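Long-range contacts in putative tetrapyrrole (Corrin/porphyrin) methylase (Bacteroides fragilis, PDB 3FFY), which probably catalyses S-adenosyl-L-methionine-dependent 2'-O-methylation of a cytidine ribose in 16S rRNA, and is represented here by its C-terminal part: residues V7-A12 / S73-I78; T34-L39 / E64-E69; T45-E50 / V107-G112; T58-A63 / E92-F97. All coordinates share one frame; numbering follows the deposited sequence.

Contact 1 of 4, residues V7-A12 / S73-I78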
loop_
_atom_site.group_PDB
_atom_site.type_symbol
_atom_site.label_atom_id
_atom_site.label_comp_id
_atom_site.label_asym_id
_atom_site.label_seq_id
_atom_site.Cartn_x
_atom_site.Cartn_y
_atom_site.Cartn_z
ATOM N N VAL A 7 -6.289 9.881 -0.017
ATOM C CA VAL A 7 -6.302 9.349 -1.402
ATOM C C VAL A 7 -5.306 8.160 -1.539
ATOM O O VAL A 7 -5.715 7.040 -1.801
ATOM C CB VAL A 7 -6.117 10.464 -2.433
ATOM C CG1 VAL A 7 -6.131 9.904 -3.887
ATOM C CG2 VAL A 7 -7.219 11.519 -2.286
ATOM N N PRO A 8 -4.007 8.371 -1.263
ATOM C CA PRO A 8 -3.133 7.179 -1.354
ATOM C C PRO A 8 -3.411 6.091 -0.306
ATOM O O PRO A 8 -3.137 4.917 -0.551
ATOM C CB PRO A 8 -1.723 7.762 -1.154
ATOM C CG PRO A 8 -1.963 9.101 -0.411
ATOM C CD PRO A 8 -3.243 9.608 -1.014
ATOM N N ALA A 9 -3.927 6.469 0.870
ATOM C CA ALA A 9 -4.278 5.490 1.903
ATOM C C ALA A 9 -5.330 4.529 1.365
ATOM O O ALA A 9 -5.222 3.316 1.550
ATOM C CB ALA A 9 -4.786 6.178 3.202
ATOM N N LEU A 10 -6.336 5.074 0.679
ATOM C CA LEU A 10 -7.380 4.241 0.098
ATOM C C LEU A 10 -6.769 3.267 -0.904
ATOM O O LEU A 10 -7.142 2.107 -0.905
ATOM C CB LEU A 10 -8.480 5.052 -0.615
ATOM C CG LEU A 10 -9.665 5.589 0.185
ATOM C CD1 LEU A 10 -10.389 6.702 -0.656
ATOM C CD2 LEU A 10 -10.603 4.410 0.627
ATOM N N VAL A 11 -5.866 3.755 -1.762
ATOM C CA VAL A 11 -5.222 2.910 -2.778
ATOM C C VAL A 11 -4.410 1.770 -2.151
ATOM O O VAL A 11 -4.496 0.638 -2.572
ATOM C CB VAL A 11 -4.308 3.748 -3.688
ATOM C CG1 VAL A 11 -3.512 2.831 -4.620
ATOM C CG2 VAL A 11 -5.100 4.698 -4.485
ATOM N N ALA A 12 -3.667 2.100 -1.100
ATOM C CA ALA A 12 -2.801 1.189 -0.374
ATOM C C ALA A 12 -3.587 0.160 0.386
ATOM O O ALA A 12 -3.036 -0.869 0.768
ATOM C CB ALA A 12 -1.936 2.007 0.664
ATOM N N SER A 73 -6.793 -0.815 7.569
ATOM C CA SER A 73 -5.482 -0.447 7.009
ATOM C C SER A 73 -5.105 0.864 7.679
ATOM O O SER A 73 -5.902 1.818 7.639
ATOM C CB SER A 73 -5.601 -0.181 5.498
ATOM O OG SER A 73 -4.327 -0.120 4.880
ATOM N N VAL A 74 -3.898 0.941 8.225
ATOM C CA VAL A 74 -3.423 2.179 8.797
ATOM C C VAL A 74 -2.182 2.598 8.011
ATOM O O VAL A 74 -1.247 1.790 7.788
ATOM C CB VAL A 74 -3.190 2.050 10.320
ATOM C CG1 VAL A 74 -2.391 3.277 10.841
ATOM C CG2 VAL A 74 -4.564 1.812 11.050
ATOM N N SER A 75 -2.224 3.828 7.525
ATOM C CA SER A 75 -1.229 4.315 6.610
ATOM C C SER A 75 -0.640 5.656 7.025
ATOM O O SER A 75 -1.314 6.578 7.548
ATOM C CB SER A 75 -1.792 4.475 5.180
ATOM O OG SER A 75 -2.148 3.224 4.645
ATOM N N ARG A 76 0.627 5.775 6.685
ATOM C CA ARG A 76 1.330 6.994 6.885
ATOM C C ARG A 76 1.945 7.417 5.577
ATOM O O ARG A 76 2.573 6.625 4.858
ATOM C CB ARG A 76 2.382 6.751 7.952
ATOM C CG ARG A 76 3.064 8.013 8.376
ATOM C CD ARG A 76 4.146 7.698 9.317
ATOM N NE ARG A 76 5.252 8.590 9.032
ATOM C CZ ARG A 76 6.488 8.194 8.750
ATOM N NH1 ARG A 76 6.798 6.897 8.737
ATOM N NH2 ARG A 76 7.425 9.103 8.497
ATOM N N GLU A 77 1.711 8.666 5.228
ATOM C CA GLU A 77 2.198 9.166 3.982
ATOM C C GLU A 77 3.616 9.708 4.190
ATOM O O GLU A 77 3.790 10.691 4.892
ATOM C CB GLU A 77 1.280 10.254 3.467
ATOM C CG GLU A 77 1.897 10.923 2.272
ATOM C CD GLU A 77 1.080 12.058 1.692
ATOM O OE1 GLU A 77 1.735 12.975 1.140
ATOM O OE2 GLU A 77 -0.180 12.043 1.776
ATOM N N ILE A 78 4.637 9.072 3.632
ATOM C CA ILE A 78 6.001 9.614 3.756
ATOM C C ILE A 78 6.252 10.659 2.675
ATOM O O ILE A 78 7.051 11.550 2.884
ATOM C CB ILE A 78 7.062 8.518 3.689
ATOM C CG1 ILE A 78 6.866 7.545 4.843
ATOM C CG2 ILE A 78 8.461 9.136 3.679
ATOM C CD1 ILE A 78 7.271 6.121 4.520
HETATM O O HOH W 1 -4.492 2.493 4.126
#
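Ser75 holds OG beside its own backbone N, opposite the carbonyl carbon (chi1 -65°), which carries the hydroxyl toward helix 6-12; Glu77 instead sets CG anti to its N (chi1 171°), and its extended chain brings OE2 to the Pro8 ring. The contact belongs to an alpha/beta layered fold: helix 6-12, the first of this fragment, lies over one face of a mixed sheet and runs obliquely across strand 71-77, the segments 7-12 and 73-77 making an angle of 135° between their directions. Its nearest part is bare of bulk, the methyl Ala9 CB meeting Ser75 CB at 4.0 Å. Ala12 CB, one helical turn on, stands 4.2 Å from Ser75 OG. A single water bridges the polar side. The water donates to Ala9 O at 2.8 Å. It is also hydrogen-bonded to Ser73 OG and Ser75 OG, so three groups hold it between helix and strand. Ser75 OG has a second partner in Thr85 OG1 of the adjoining strand 82-87, and on the opposite face of strand 71-77 Val74 packs on helix 90-99. Next to Pro8 and Val11, Arg87 of the second subunit approaches the helix. Where Pro8 meets the strand the touch is light: ring atom CG rests 4.1 Å from Glu77 OE2, the carboxylate oxygen that Asn2 ND2 hydrogen-bonds.

Contact 2 of 4, residues T34-L39 / E64-E69. With SO4 (sulfate ion), chain B.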
loop_
_atom_site.group_PDB
_atom_site.type_symbol
_atom_site.label_atom_id
_atom_site.label_comp_id
_atom_site.label_asym_id
_atom_site.label_seq_id
_atom_site.Cartn_x
_atom_site.Cartn_y
_atom_site.Cartn_z
ATOM N N THR A 34 -21.489 8.434 20.298
ATOM C CA THR A 34 -22.547 8.617 19.311
ATOM C C THR A 34 -22.076 8.397 17.881
ATOM O O THR A 34 -22.681 7.631 17.158
ATOM C CB THR A 34 -23.129 10.000 19.403
ATOM O OG1 THR A 34 -23.545 10.217 20.756
ATOM C CG2 THR A 34 -24.328 10.141 18.436
ATOM N N LYS A 35 -21.007 9.069 17.469
ATOM C CA LYS A 35 -20.459 8.837 16.154
ATOM C C LYS A 35 -20.143 7.361 15.937
ATOM O O LYS A 35 -20.436 6.828 14.881
ATOM C CB LYS A 35 -19.182 9.650 15.935
ATOM C CG LYS A 35 -18.623 9.534 14.527
ATOM C CD LYS A 35 -19.483 10.271 13.486
ATOM C CE LYS A 35 -19.255 9.740 12.072
ATOM N NZ LYS A 35 -19.675 10.684 11.001
ATOM N N LEU A 36 -19.527 6.700 16.914
ATOM C CA LEU A 36 -19.104 5.293 16.723
ATOM C C LEU A 36 -20.326 4.413 16.543
ATOM O O LEU A 36 -20.428 3.601 15.601
ATOM C CB LEU A 36 -18.302 4.802 17.930
ATOM C CG LEU A 36 -16.829 5.218 18.072
ATOM C CD1 LEU A 36 -16.231 4.650 19.362
ATOM C CD2 LEU A 36 -16.027 4.747 16.880
ATOM N N LYS A 37 -21.248 4.603 17.479
ATOM C CA LYS A 37 -22.526 3.923 17.489
ATOM C C LYS A 37 -23.189 4.117 16.129
ATOM O O LYS A 37 -23.786 3.183 15.581
ATOM C CB LYS A 37 -23.419 4.522 18.584
ATOM C CG LYS A 37 -24.317 3.559 19.367
ATOM C CD LYS A 37 -25.342 4.395 20.204
ATOM C CE LYS A 37 -26.564 3.590 20.691
ATOM N NZ LYS A 37 -27.811 4.449 20.780
ATOM N N SER A 38 -23.064 5.329 15.578
ATOM C CA SER A 38 -23.729 5.675 14.314
ATOM C C SER A 38 -23.151 4.897 13.118
ATOM O O SER A 38 -23.867 4.652 12.132
ATOM C CB SER A 38 -23.685 7.194 14.059
ATOM O OG SER A 38 -22.672 7.578 13.146
ATOM N N LEU A 39 -21.890 4.465 13.206
ATOM C CA LEU A 39 -21.233 3.838 12.036
ATOM C C LEU A 39 -21.371 2.311 11.968
ATOM O O LEU A 39 -20.890 1.653 11.011
ATOM C CB LEU A 39 -19.770 4.222 12.009
ATOM C CG LEU A 39 -19.537 5.689 11.725
ATOM C CD1 LEU A 39 -18.058 5.969 11.998
ATOM C CD2 LEU A 39 -19.978 6.080 10.276
ATOM N N GLU A 64 -14.244 -2.872 19.421
ATOM C CA GLU A 64 -15.421 -3.061 20.273
ATOM C C GLU A 64 -16.709 -2.856 19.468
ATOM O O GLU A 64 -17.630 -3.644 19.584
ATOM C CB GLU A 64 -15.370 -2.133 21.472
ATOM C CG GLU A 64 -14.222 -2.396 22.404
ATOM C CD GLU A 64 -14.151 -1.364 23.498
ATOM O OE1 GLU A 64 -14.829 -0.333 23.399
ATOM O OE2 GLU A 64 -13.437 -1.556 24.475
ATOM N N TYR A 65 -16.758 -1.818 18.628
ATOM C CA TYR A 65 -17.979 -1.461 17.849
ATOM C C TYR A 65 -18.163 -2.222 16.525
ATOM O O TYR A 65 -19.292 -2.503 16.124
ATOM C CB TYR A 65 -17.989 0.048 17.521
ATOM C CG TYR A 65 -18.452 0.911 18.650
ATOM C CD1 TYR A 65 -17.602 1.247 19.694
ATOM C CD2 TYR A 65 -19.782 1.352 18.702
ATOM C CE1 TYR A 65 -18.051 2.023 20.754
ATOM C CE2 TYR A 65 -20.248 2.141 19.765
ATOM C CZ TYR A 65 -19.382 2.473 20.778
ATOM O OH TYR A 65 -19.848 3.251 21.794
ATOM N N PHE A 66 -17.076 -2.526 15.834
ATOM C CA PHE A 66 -17.180 -3.164 14.539
ATOM C C PHE A 66 -16.775 -4.621 14.558
ATOM O O PHE A 66 -17.049 -5.348 13.592
ATOM C CB PHE A 66 -16.339 -2.399 13.525
ATOM C CG PHE A 66 -16.679 -0.958 13.475
ATOM C CD1 PHE A 66 -17.933 -0.547 13.036
ATOM C CD2 PHE A 66 -15.800 -0.009 13.944
ATOM C CE1 PHE A 66 -18.271 0.797 13.032
ATOM C CE2 PHE A 66 -16.135 1.344 13.956
ATOM C CZ PHE A 66 -17.361 1.744 13.496
ATOM N N GLY A 67 -16.106 -5.051 15.631
ATOM C CA GLY A 67 -15.674 -6.444 15.770
ATOM C C GLY A 67 -14.189 -6.573 15.483
ATOM O O GLY A 67 -13.700 -5.951 14.534
ATOM N N PRO A 68 -13.449 -7.377 16.288
ATOM C CA PRO A 68 -11.954 -7.460 16.115
ATOM C C PRO A 68 -11.489 -8.029 14.756
ATOM O O PRO A 68 -10.347 -7.840 14.345
ATOM C CB PRO A 68 -11.485 -8.373 17.271
ATOM C CG PRO A 68 -12.719 -8.962 17.853
ATOM C CD PRO A 68 -13.910 -8.089 17.481
ATOM N N GLU A 69 -12.392 -8.714 14.077
ATOM C CA GLU A 69 -12.081 -9.355 12.798
ATOM C C GLU A 69 -12.267 -8.391 11.606
ATOM O O GLU A 69 -11.929 -8.734 10.471
ATOM C CB GLU A 69 -12.940 -10.624 12.593
ATOM C CG GLU A 69 -13.897 -10.994 13.758
ATOM C CD GLU A 69 -15.004 -9.911 13.956
ATOM O OE1 GLU A 69 -15.015 -9.247 15.000
ATOM O OE2 GLU A 69 -15.836 -9.688 13.039
HETATM S S SO4 B . -21.089 10.757 23.595
HETATM O O1 SO4 B . -19.662 10.197 23.505
HETATM O O2 SO4 B . -21.059 12.275 23.743
HETATM O O3 SO4 B . -21.846 9.873 24.550
HETATM O O4 SO4 B . -21.861 10.502 22.288
#
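Leu36 and Tyr65 make the main fit of this helix-helix packing: the aromatic ring lies flat against helix 32-38, with Leu36 CB over its centre, 3.6 Å from the ring centroid and only 6° off the normal, a CH-pi contact. The two side chains cross at about a right angle. Further along the leucine, methyl CD1 reaches the CE1 side of the same ring, 3.5 Å from Tyr65 CE1. Beside Tyr65 CE2, Lys37 N lies obliquely to the ring at 3.5 Å. Phe66 fills the next hollow, at the end of the helix. Its CZ abuts Leu39 CB at 3.8 Å, while CE1 presents the ring edge to Leu39 O at 3.4 Å, close to the ring plane. Tyr65 CB sits over a face of the Phe66 ring. At the other end of the segment, Thr34 N donates to a sulfate oxygen, O4, at 2.9 Å; Gly31 N and Met33 N bind the same ion, which probably came from the crystallisation liquor and sits at the backbone N-H groups of the first turn of helix 32-38. The last turn of helix 55-66 thus docks on helix 32-38 within the helical layer on one face of the sheet: Leu36 also packs on Phe62 of helix 55-66, Phe66 stands edge-to-face to Phe62, and Leu39 leans on Met46 and Phe48 of strand 45-50.

Contact 3 of 4, residues T45-E50 / V107-G112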
loop_
_atom_site.group_PDB
_atom_site.type_symbol
_atom_site.label_atom_id
_atom_site.label_comp_id
_atom_site.label_asym_id
_atom_site.label_seq_id
_atom_site.Cartn_x
_atom_site.Cartn_y
_atom_site.Cartn_z
ATOM N N THR A 45 -16.598 1.389 2.995
ATOM C CA THR A 45 -15.297 1.697 3.598
ATOM C C THR A 45 -15.378 3.086 4.236
ATOM O O THR A 45 -15.979 3.978 3.691
ATOM C CB THR A 45 -14.202 1.689 2.533
ATOM O OG1 THR A 45 -14.173 0.387 1.939
ATOM C CG2 THR A 45 -12.830 2.033 3.122
HETATM N N MSE A 46 -14.782 3.236 5.406
HETATM C CA MSE A 46 -14.764 4.486 6.148
HETATM C C MSE A 46 -13.336 4.938 6.209
HETATM O O MSE A 46 -12.429 4.112 6.366
HETATM C CB MSE A 46 -15.301 4.251 7.542
HETATM C CG MSE A 46 -16.803 4.018 7.474
HETATM SE SE MSE A 46 -17.467 3.129 8.973
HETATM C CE MSE A 46 -16.779 1.343 8.520
ATOM N N VAL A 47 -13.131 6.242 6.103
ATOM C CA VAL A 47 -11.786 6.790 6.188
ATOM C C VAL A 47 -11.756 7.822 7.292
ATOM O O VAL A 47 -12.621 8.730 7.356
ATOM C CB VAL A 47 -11.333 7.455 4.860
ATOM C CG1 VAL A 47 -9.889 8.037 5.041
ATOM C CG2 VAL A 47 -11.460 6.429 3.696
ATOM N N PHE A 48 -10.781 7.647 8.177
ATOM C CA PHE A 48 -10.566 8.532 9.333
ATOM C C PHE A 48 -9.104 8.988 9.350
ATOM O O PHE A 48 -8.218 8.282 8.861
ATOM C CB PHE A 48 -10.768 7.779 10.651
ATOM C CG PHE A 48 -12.090 7.048 10.772
ATOM C CD1 PHE A 48 -13.169 7.640 11.414
ATOM C CD2 PHE A 48 -12.211 5.756 10.299
ATOM C CE1 PHE A 48 -14.376 6.941 11.541
ATOM C CE2 PHE A 48 -13.400 5.052 10.415
ATOM C CZ PHE A 48 -14.484 5.646 11.030
ATOM N N TYR A 49 -8.877 10.146 9.969
ATOM C CA TYR A 49 -7.539 10.648 10.334
ATOM C C TYR A 49 -7.381 10.519 11.826
ATOM O O TYR A 49 -8.354 10.698 12.581
ATOM C CB TYR A 49 -7.373 12.119 9.942
ATOM C CG TYR A 49 -7.249 12.390 8.459
ATOM C CD1 TYR A 49 -6.635 11.500 7.619
ATOM C CD2 TYR A 49 -7.716 13.568 7.912
ATOM C CE1 TYR A 49 -6.485 11.783 6.268
ATOM C CE2 TYR A 49 -7.553 13.853 6.570
ATOM C CZ TYR A 49 -6.941 12.938 5.764
ATOM O OH TYR A 49 -6.765 13.183 4.427
ATOM N N GLU A 50 -6.164 10.202 12.255
ATOM C CA GLU A 50 -5.892 10.031 13.665
ATOM C C GLU A 50 -4.453 10.437 14.002
ATOM O O GLU A 50 -3.551 10.417 13.140
ATOM C CB GLU A 50 -6.148 8.578 14.060
ATOM C CG GLU A 50 -6.197 8.305 15.552
ATOM C CD GLU A 50 -7.159 9.239 16.257
ATOM O OE1 GLU A 50 -8.328 8.819 16.398
ATOM O OE2 GLU A 50 -6.752 10.399 16.579
ATOM N N VAL A 107 -3.800 7.727 8.575
ATOM C CA VAL A 107 -5.094 7.553 7.977
ATOM C C VAL A 107 -5.476 6.119 8.320
ATOM O O VAL A 107 -4.648 5.176 8.213
ATOM C CB VAL A 107 -5.046 7.702 6.395
ATOM C CG1 VAL A 107 -6.443 7.543 5.762
ATOM C CG2 VAL A 107 -4.347 9.005 5.968
ATOM N N ILE A 108 -6.729 5.957 8.775
ATOM C CA ILE A 108 -7.314 4.682 9.008
ATOM C C ILE A 108 -8.364 4.442 7.938
ATOM O O ILE A 108 -9.289 5.261 7.760
ATOM C CB ILE A 108 -7.989 4.579 10.422
ATOM C CG1 ILE A 108 -7.008 5.049 11.498
ATOM C CG2 ILE A 108 -8.523 3.116 10.657
ATOM C CD1 ILE A 108 -7.623 5.248 12.943
ATOM N N VAL A 109 -8.208 3.324 7.227
ATOM C CA VAL A 109 -9.201 2.875 6.233
ATOM C C VAL A 109 -9.814 1.601 6.770
ATOM O O VAL A 109 -9.134 0.570 6.896
ATOM C CB VAL A 109 -8.584 2.643 4.846
ATOM C CG1 VAL A 109 -9.695 2.266 3.770
ATOM C CG2 VAL A 109 -7.851 3.899 4.438
ATOM N N LEU A 110 -11.088 1.705 7.152
ATOM C CA LEU A 110 -11.841 0.661 7.829
ATOM C C LEU A 110 -12.889 0.075 6.867
ATOM O O LEU A 110 -13.689 0.788 6.274
ATOM C CB LEU A 110 -12.579 1.267 9.040
ATOM C CG LEU A 110 -13.351 0.304 9.978
ATOM C CD1 LEU A 110 -12.427 -0.767 10.709
ATOM C CD2 LEU A 110 -14.247 1.129 10.967
ATOM N N ALA A 111 -12.878 -1.234 6.755
ATOM C CA ALA A 111 -13.865 -1.985 5.973
ATOM C C ALA A 111 -15.247 -1.774 6.554
ATOM O O ALA A 111 -15.432 -1.698 7.791
ATOM C CB ALA A 111 -13.485 -3.514 5.929
ATOM N N GLY A 112 -16.221 -1.623 5.669
ATOM C CA GLY A 112 -17.607 -1.592 6.127
ATOM C C GLY A 112 -18.169 -2.972 6.466
ATOM O O GLY A 112 -17.490 -3.989 6.352
HETATM O O HOH W 2 -15.398 -1.966 3.058
#
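Strands 45-50 and 106-110 form an antiparallel pair in the middle of the mixed sheet, near the centre of the chain, joined by main-chain bonds and by side chains on both faces. Met46 with Leu110 and Phe48 with Ile108 are hydrogen-bonded pairs, each closed in both directions. Met46 N reaches Leu110 O at 2.8 Å, and Leu110 N returns to Met46 O at 2.9 Å with a nearly straight N-H...O of 173°. Between and beyond them, the non-hydrogen-bonded pairs Val47-Val109 and Tyr49-Val107 bring the chains closer. On the face of Met46, Phe48, Ile108 and Leu110, the selenomethionine chain bends at its last torsion (chi3 -75°) and swings CE back to Leu110 CD2 at 3.5 Å. Phe48 CE2 meets that same leucine methyl at 4.1 Å. The other face is lined by valines: Val47 CG1 touches Val107 CG1 at 3.6 Å, and Val107 CG2 lies in the plane of the Tyr49 ring, 3.5 Å from the edge atom CE1. The Tyr49 hydroxyl is engaged by Ala3 O and Phe6 N. At the Thr45/Gly112 end, a water accepts from Gly112 N and donates to Thr45 OG1, which is also hydrogen-bonded to Pro16 O. Helix 6-12 covers the valine face and helix 55-66 the other, the layered alpha/beta/alpha arrangement of the C-terminal part of the tetrapyrrole methylase fold.

Contact 4 of 4, residues T58-A63 / E92-F97. With SO4 (sulfate ion), chain C.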
loop_
_atom_site.group_PDB
_atom_site.type_symbol
_atom_site.label_atom_id
_atom_site.label_comp_id
_atom_site.label_asym_id
_atom_site.label_seq_id
_atom_site.Cartn_x
_atom_site.Cartn_y
_atom_site.Cartn_z
ATOM N N THR A 58 -8.462 4.418 19.504
ATOM C CA THR A 58 -9.409 4.402 18.384
ATOM C C THR A 58 -9.575 2.972 17.808
ATOM O O THR A 58 -10.702 2.512 17.572
ATOM C CB THR A 58 -9.014 5.419 17.291
ATOM O OG1 THR A 58 -9.251 6.733 17.801
ATOM C CG2 THR A 58 -9.845 5.208 16.035
ATOM N N LEU A 59 -8.449 2.282 17.580
ATOM C CA LEU A 59 -8.474 0.916 17.037
ATOM C C LEU A 59 -9.146 -0.045 17.988
ATOM O O LEU A 59 -9.907 -0.902 17.558
ATOM C CB LEU A 59 -7.074 0.406 16.724
ATOM C CG LEU A 59 -6.356 1.110 15.580
ATOM C CD1 LEU A 59 -4.983 0.506 15.507
ATOM C CD2 LEU A 59 -7.059 0.999 14.260
ATOM N N THR A 60 -8.902 0.136 19.290
ATOM C CA THR A 60 -9.536 -0.695 20.299
ATOM C C THR A 60 -11.045 -0.494 20.273
ATOM O O THR A 60 -11.822 -1.442 20.233
ATOM C CB THR A 60 -8.968 -0.423 21.688
ATOM O OG1 THR A 60 -7.545 -0.639 21.629
ATOM C CG2 THR A 60 -9.588 -1.360 22.654
ATOM N N GLN A 61 -11.467 0.758 20.249
ATOM C CA GLN A 61 -12.903 1.021 20.224
ATOM C C GLN A 61 -13.539 0.575 18.904
ATOM O O GLN A 61 -14.678 0.125 18.889
ATOM C CB GLN A 61 -13.162 2.498 20.494
ATOM C CG GLN A 61 -12.647 2.901 21.867
ATOM C CD GLN A 61 -13.028 4.324 22.244
ATOM O OE1 GLN A 61 -12.631 5.286 21.586
ATOM N NE2 GLN A 61 -13.805 4.459 23.309
ATOM N N PHE A 62 -12.824 0.742 17.798
ATOM C CA PHE A 62 -13.260 0.183 16.524
ATOM C C PHE A 62 -13.523 -1.337 16.681
ATOM O O PHE A 62 -14.558 -1.870 16.199
ATOM C CB PHE A 62 -12.204 0.446 15.419
ATOM C CG PHE A 62 -12.256 1.837 14.788
ATOM C CD1 PHE A 62 -13.048 2.860 15.304
ATOM C CD2 PHE A 62 -11.464 2.124 13.668
ATOM C CE1 PHE A 62 -13.077 4.087 14.703
ATOM C CE2 PHE A 62 -11.509 3.332 13.077
ATOM C CZ PHE A 62 -12.288 4.327 13.581
ATOM N N ALA A 63 -12.605 -2.052 17.350
ATOM C CA ALA A 63 -12.808 -3.500 17.576
ATOM C C ALA A 63 -14.052 -3.707 18.408
ATOM O O ALA A 63 -14.839 -4.617 18.163
ATOM C CB ALA A 63 -11.585 -4.148 18.283
ATOM N N GLU A 92 -5.228 -7.815 14.768
ATOM C CA GLU A 92 -3.834 -7.752 14.329
ATOM C C GLU A 92 -3.235 -6.345 14.463
ATOM O O GLU A 92 -2.096 -6.204 14.945
ATOM C CB GLU A 92 -3.718 -8.211 12.889
ATOM C CG GLU A 92 -3.923 -9.686 12.723
ATOM C CD GLU A 92 -4.048 -10.117 11.252
ATOM O OE1 GLU A 92 -4.560 -9.379 10.401
ATOM O OE2 GLU A 92 -3.655 -11.239 10.942
ATOM N N LEU A 93 -3.980 -5.312 14.094
ATOM C CA LEU A 93 -3.433 -3.967 14.231
ATOM C C LEU A 93 -3.318 -3.531 15.708
ATOM O O LEU A 93 -2.456 -2.781 16.036
ATOM C CB LEU A 93 -4.212 -2.947 13.424
ATOM C CG LEU A 93 -3.664 -2.661 11.973
ATOM C CD1 LEU A 93 -3.796 -3.936 11.063
ATOM C CD2 LEU A 93 -4.349 -1.525 11.425
ATOM N N ILE A 94 -4.201 -3.980 16.591
ATOM C CA ILE A 94 -4.135 -3.616 18.014
ATOM C C ILE A 94 -2.876 -4.229 18.614
ATOM O O ILE A 94 -2.112 -3.588 19.345
ATOM C CB ILE A 94 -5.427 -4.112 18.756
ATOM C CG1 ILE A 94 -6.644 -3.215 18.356
ATOM C CG2 ILE A 94 -5.185 -4.069 20.258
ATOM C CD1 ILE A 94 -8.020 -3.791 18.539
ATOM N N GLU A 95 -2.646 -5.474 18.251
ATOM C CA GLU A 95 -1.456 -6.160 18.724
ATOM C C GLU A 95 -0.216 -5.431 18.190
ATOM O O GLU A 95 0.732 -5.200 18.933
ATOM C CB GLU A 95 -1.485 -7.609 18.250
ATOM C CG GLU A 95 -0.192 -8.435 18.373
ATOM C CD GLU A 95 -0.390 -9.829 17.719
ATOM O OE1 GLU A 95 -0.225 -9.937 16.465
ATOM O OE2 GLU A 95 -0.754 -10.790 18.420
ATOM N N HIS A 96 -0.226 -5.074 16.912
ATOM C CA HIS A 96 0.921 -4.403 16.289
ATOM C C HIS A 96 1.213 -3.061 16.956
ATOM O O HIS A 96 2.359 -2.768 17.305
ATOM C CB HIS A 96 0.691 -4.189 14.778
ATOM C CG HIS A 96 1.809 -3.461 14.105
ATOM N ND1 HIS A 96 2.968 -4.097 13.680
ATOM C CD2 HIS A 96 1.982 -2.138 13.849
ATOM C CE1 HIS A 96 3.776 -3.195 13.147
ATOM N NE2 HIS A 96 3.206 -2.002 13.235
ATOM N N PHE A 97 0.181 -2.242 17.136
ATOM C CA PHE A 97 0.398 -0.934 17.738
ATOM C C PHE A 97 0.427 -0.900 19.252
ATOM O O PHE A 97 0.567 0.204 19.843
ATOM C CB PHE A 97 -0.597 0.081 17.207
ATOM C CG PHE A 97 -0.345 0.435 15.800
ATOM C CD1 PHE A 97 0.802 1.127 15.468
ATOM C CD2 PHE A 97 -1.208 -0.007 14.780
ATOM C CE1 PHE A 97 1.077 1.452 14.129
ATOM C CE2 PHE A 97 -0.947 0.295 13.448
ATOM C CZ PHE A 97 0.202 1.040 13.117
HETATM S S SO4 C . 4.309 -7.213 12.717
HETATM O O1 SO4 C . 5.670 -7.492 13.292
HETATM O O2 SO4 C . 4.561 -6.082 11.765
HETATM O O3 SO4 C . 3.404 -6.599 13.780
HETATM O O4 SO4 C . 3.875 -8.476 12.131
#
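Ile94 drives the tight part of this helix pair. Its CD1 pushes into the surface of helix 55-66, lying 3.6 Å from Ala63 CB and equally far from Leu59 O. Behind it, Ile94 CG1 meets Leu59 CB at 4.0 Å. Leu59 answers from the opposite helix: with CG opposite its carbonyl carbon (chi1 -67°), its CD1 reaches out over Leu93 CB and toward Phe97 CD2, 3.9 Å away. Segments 58-63 and 92-97 run nearly antiparallel, 156° between directions and 9.5 Å apart at closest approach of their axes, and their helices form a layer on one face of the central sheet, where Leu59, Leu93 and Phe97 all settle on Val74 of strand 71-77. At Thr60 the fit is slacker: OG1 stands 4.3 Å from Ile94 CG1 and is spent on Leu56 O, within its own helix. His96, at the subunit boundary, takes no part in the helix contact; its CD2 lies over the centre of the Phe97 ring, while ND1 donates in the plane of the imidazole to O3 of a sulfate, at a short 2.5 Å. That ion, probably from the crystallisation liquor, is also hydrogen-bonded to Ser79 OG of the second subunit, whose Ile81 packs against His96.

In the fold
Contact 3 is the core, its centre about 4 Å from that of the chain, and the one of the four held by a ladder of main-chain bonds; the others rely mainly on side chains. Contacts 1 and 2, also buried, lie on opposite sides of the centre; contact 4 is only partly buried, with a rim at Thr60. Contact 1 is joined to contact 3 through neighbouring strands, with Ala9 CB packed on Val107 CG1, and adds a single bridging water. Contacts 2 and 4 share helix 55-66 and are apolar, largely aromatic in the first and aliphatic in the second, with sulfates at their margins. Phe62 links contact 4 to Phe48 of contact 3 and Leu36 of contact 2, while Val74 ties contact 1's strand to contact 4's helices.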